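Long-range contact in maleate cis-trans isomerase (Pseudomonas putida, PDB 4FQ5), which probably catalyses the cis-trans isomerisation of the double bond of maleate to give fumarate: residues 151-159 with 201-212. The protein carries 1 engineered substitution. Sequence-based numbering, arbitrary orientation.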
loop_
_atom_site.group_PDB
_atom_site.type_symbol
_atom_site.label_atom_id
_atom_site.label_comp_id
_atom_site.label_asym_id
_atom_site.label_seq_id
_atom_site.Cartn_x
_atom_site.Cartn_y
_atom_site.Cartn_z
ATOM N N ALA A 151 -28.792 9.696 -13.817
ATOM C CA ALA A 151 -28.493 10.423 -15.042
ATOM C C ALA A 151 -29.434 9.984 -16.170
ATOM O O ALA A 151 -29.641 8.792 -16.388
ATOM C CB ALA A 151 -27.037 10.222 -15.437
ATOM N N LYS A 152 -30.013 10.959 -16.864
ATOM C CA LYS A 152 -30.995 10.700 -17.918
ATOM C C LYS A 152 -30.400 10.878 -19.307
ATOM O O LYS A 152 -30.882 10.300 -20.289
ATOM C CB LYS A 152 -32.196 11.634 -17.758
ATOM C CG LYS A 152 -33.464 10.940 -17.305
ATOM C CD LYS A 152 -33.507 10.708 -15.806
ATOM C CE LYS A 152 -34.464 9.570 -15.490
ATOM N NZ LYS A 152 -35.095 9.710 -14.147
ATOM N N ARG A 153 -29.359 11.698 -19.372
ATOM C CA ARG A 153 -28.707 12.048 -20.613
ATOM C C ARG A 153 -27.209 11.965 -20.353
ATOM O O ARG A 153 -26.734 12.319 -19.272
ATOM C CB ARG A 153 -29.115 13.460 -21.038
ATOM C CG ARG A 153 -28.836 13.805 -22.491
ATOM C CD ARG A 153 -29.632 15.031 -22.918
ATOM N NE ARG A 153 -29.969 15.000 -24.342
ATOM C CZ ARG A 153 -29.219 15.526 -25.306
ATOM N NH1 ARG A 153 -29.606 15.451 -26.569
ATOM N NH2 ARG A 153 -28.077 16.133 -25.012
ATOM N N VAL A 154 -26.473 11.506 -21.352
ATOM C CA VAL A 154 -25.076 11.171 -21.171
ATOM C C VAL A 154 -24.256 11.591 -22.392
ATOM O O VAL A 154 -24.747 11.566 -23.521
ATOM C CB VAL A 154 -24.972 9.659 -20.830
ATOM C CG1 VAL A 154 -23.979 8.914 -21.700
ATOM C CG2 VAL A 154 -24.732 9.452 -19.341
ATOM N N ALA A 155 -23.024 12.031 -22.154
ATOM C CA ALA A 155 -22.060 12.203 -23.232
ATOM C C ALA A 155 -21.085 11.038 -23.158
ATOM O O ALA A 155 -20.826 10.522 -22.075
ATOM C CB ALA A 155 -21.339 13.535 -23.117
ATOM N N VAL A 156 -20.563 10.610 -24.305
ATOM C CA VAL A 156 -19.807 9.354 -24.386
ATOM C C VAL A 156 -18.567 9.478 -25.259
ATOM O O VAL A 156 -18.652 9.907 -26.406
ATOM C CB VAL A 156 -20.681 8.202 -24.969
ATOM C CG1 VAL A 156 -19.902 6.891 -25.007
ATOM C CG2 VAL A 156 -21.958 8.023 -24.170
ATOM N N VAL A 157 -17.418 9.079 -24.724
ATOM C CA VAL A 157 -16.209 8.947 -25.532
ATOM C C VAL A 157 -15.906 7.460 -25.719
ATOM O O VAL A 157 -15.999 6.683 -24.768
ATOM C CB VAL A 157 -14.995 9.643 -24.873
ATOM C CG1 VAL A 157 -13.794 9.626 -25.811
ATOM C CG2 VAL A 157 -15.346 11.073 -24.456
ATOM N N THR A 158 -15.559 7.067 -26.943
ATOM C CA THR A 158 -15.138 5.692 -27.228
ATOM C C THR A 158 -13.869 5.700 -28.086
ATOM O O THR A 158 -13.559 6.713 -28.716
ATOM C CB THR A 158 -16.225 4.883 -27.980
ATOM O OG1 THR A 158 -16.039 5.033 -29.394
ATOM C CG2 THR A 158 -17.637 5.314 -27.599
ATOM N N PRO A 159 -13.128 4.574 -28.117
ATOM C CA PRO A 159 -11.998 4.461 -29.028
ATOM C C PRO A 159 -12.334 3.728 -30.332
ATOM O O PRO A 159 -11.476 3.621 -31.212
ATOM C CB PRO A 159 -11.008 3.628 -28.225
ATOM C CG PRO A 159 -11.882 2.700 -27.447
ATOM C CD PRO A 159 -13.162 3.450 -27.161
ATOM N N LEU A 201 -7.655 13.094 -22.925
ATOM C CA LEU A 201 -9.101 12.995 -22.711
ATOM C C LEU A 201 -9.784 14.274 -22.210
ATOM O O LEU A 201 -10.885 14.583 -22.669
ATOM C CB LEU A 201 -9.463 11.787 -21.829
ATOM C CG LEU A 201 -9.167 10.399 -22.415
ATOM C CD1 LEU A 201 -9.366 9.331 -21.350
ATOM C CD2 LEU A 201 -10.037 10.108 -23.633
ATOM N N PRO A 202 -9.150 15.016 -21.269
ATOM C CA PRO A 202 -9.770 16.270 -20.842
ATOM C C PRO A 202 -10.028 17.258 -21.995
ATOM O O PRO A 202 -11.064 17.915 -22.008
ATOM C CB PRO A 202 -8.755 16.837 -19.847
ATOM C CG PRO A 202 -8.105 15.625 -19.269
ATOM C CD PRO A 202 -7.966 14.696 -20.446
ATOM N N GLY A 203 -9.110 17.342 -22.954
ATOM C CA GLY A 203 -9.261 18.246 -24.095
ATOM C C GLY A 203 -10.325 17.781 -25.077
ATOM O O GLY A 203 -11.028 18.597 -25.670
ATOM N N ILE A 204 -10.431 16.465 -25.255
ATOM C CA ILE A 204 -11.492 15.874 -26.074
ATOM C C ILE A 204 -12.856 16.203 -25.470
ATOM O O ILE A 204 -13.759 16.680 -26.165
ATOM C CB ILE A 204 -11.290 14.345 -26.236
ATOM C CG1 ILE A 204 -10.125 14.075 -27.191
ATOM C CG2 ILE A 204 -12.566 13.673 -26.731
ATOM C CD1 ILE A 204 -9.525 12.684 -27.100
ATOM N N ILE A 205 -12.990 15.979 -24.166
ATOM C CA ILE A 205 -14.243 16.245 -23.461
ATOM C C ILE A 205 -14.584 17.746 -23.439
ATOM O O ILE A 205 -15.757 18.123 -23.549
ATOM C CB ILE A 205 -14.237 15.603 -22.051
ATOM C CG1 ILE A 205 -14.346 14.076 -22.193
ATOM C CG2 ILE A 205 -15.369 16.143 -21.187
ATOM C CD1 ILE A 205 -14.091 13.294 -20.925
ATOM N N ALA A 206 -13.555 18.587 -23.327
ATOM C CA ALA A 206 -13.718 20.044 -23.400
ATOM C C ALA A 206 -14.305 20.500 -24.742
ATOM O O ALA A 206 -15.048 21.477 -24.796
ATOM C CB ALA A 206 -12.387 20.740 -23.145
ATOM N N SER A 207 -13.967 19.789 -25.817
ATOM C CA SER A 207 -14.469 20.116 -27.151
ATOM C C SER A 207 -15.769 19.374 -27.493
ATOM O O SER A 207 -16.138 19.248 -28.662
ATOM C CB SER A 207 -13.388 19.864 -28.204
ATOM O OG SER A 207 -12.964 18.515 -28.183
ATOM N N MET A 208 -16.449 18.884 -26.460
ATOM C CA MET A 208 -17.783 18.312 -26.580
ATOM C C MET A 208 -18.730 19.158 -25.753
ATOM O O MET A 208 -18.313 19.796 -24.785
ATOM C CB MET A 208 -17.817 16.880 -26.036
ATOM C CG MET A 208 -17.011 15.863 -26.821
ATOM S SD MET A 208 -16.907 14.276 -25.961
ATOM C CE MET A 208 -18.633 13.796 -25.895
ATOM N N ARG A 209 -20.006 19.164 -26.120
ATOM C CA ARG A 209 -21.008 19.839 -25.310
ATOM C C ARG A 209 -21.344 18.961 -24.107
ATOM O O ARG A 209 -21.740 17.802 -24.269
ATOM C CB ARG A 209 -22.255 20.133 -26.137
ATOM C CG ARG A 209 -23.282 20.977 -25.408
ATOM C CD ARG A 209 -24.496 21.217 -26.280
ATOM N NE ARG A 209 -25.597 21.793 -25.515
ATOM C CZ ARG A 209 -26.804 22.051 -26.011
ATOM N NH1 ARG A 209 -27.077 21.785 -27.282
ATOM N NH2 ARG A 209 -27.741 22.575 -25.232
ATOM N N THR A 210 -21.166 19.501 -22.905
ATOM C CA THR A 210 -21.421 18.736 -21.680
ATOM C C THR A 210 -22.341 19.461 -20.694
ATOM O O THR A 210 -22.661 18.924 -19.633
ATOM C CB THR A 210 -20.114 18.323 -20.964
ATOM O OG1 THR A 210 -19.337 19.487 -20.664
ATOM C CG2 THR A 210 -19.288 17.376 -21.824
ATOM N N ASP A 211 -22.772 20.668 -21.051
ATOM C CA ASP A 211 -23.713 21.424 -20.224
ATOM C C ASP A 211 -25.110 20.796 -20.188
ATOM O O ASP A 211 -25.798 20.886 -19.177
ATOM C CB ASP A 211 -23.789 22.889 -20.679
ATOM C CG ASP A 211 -24.200 23.036 -22.140
ATOM O OD1 ASP A 211 -23.330 23.365 -22.975
ATOM O OD2 ASP A 211 -25.390 22.821 -22.458
ATOM N N ASP A 212 -25.516 20.163 -21.289
ATOM C CA ASP A 212 -26.854 19.566 -21.411
ATOM C C ASP A 212 -26.870 18.072 -21.061
ATOM O O ASP A 212 -27.787 17.335 -21.437
ATOM C CB ASP A 212 -27.397 19.779 -22.832
ATOM C CG ASP A 212 -26.684 18.920 -23.873
ATOM O OD1 ASP A 212 -25.458 18.700 -23.755
ATOM O OD2 ASP A 212 -27.359 18.464 -24.816
#
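The guanidinium of R153 and the carboxylate of D212 meet with their planes 56° apart, OD2 reaching the arginine obliquely. NH2 of R153 forms a salt bridge with D212 OD2; the 2.4 Å separation is very short and best read with caution. On its other flank, the D212 carboxylate lies over one face of the R209 guanidinium, its CG 3.4 Å above the plane and offset toward the rim, while D211 sits at the edge: NE of R209 donates an almost straight hydrogen bond of 3.2 Å to D211 OD2 from its syn side, somewhat out of the carboxylate plane. With CG anti to the backbone N (chi1 -163°) and the chain extended as far as NE, the aliphatic part of R153 passes the carbonyl oxygen of D212, its CD 3.3 Å from D212 O, and its NE pairs with E178 on the neighbouring strand.

Further along strand 153-158, an inner strand of the parallel sheet with strands 178-184, 215-217 and 241-243, the contact turns apolar. M208, bent at chi3 (62°), brings CE to 3.9 Å from A155 CB and its sulfur against V157 CG2. That same methyl of V157 also packs on I205 CG1 at 3.9 Å, so helix 201-206 and the chain leaving it close over one side of the sheet.

An alanine at R153 would remove the guanidinium and would probably leave both D212 and E178 without this positive mate. The arrangement illustrates how charge and apolar packing divide one interface: R153-D212 is the one charged pair spanning the two segments, R209 and D211 extend it into a network on the loop side, and D212, between two arginines, is probably kept as the carboxylate at the more exposed end, while the apolar groups are buried.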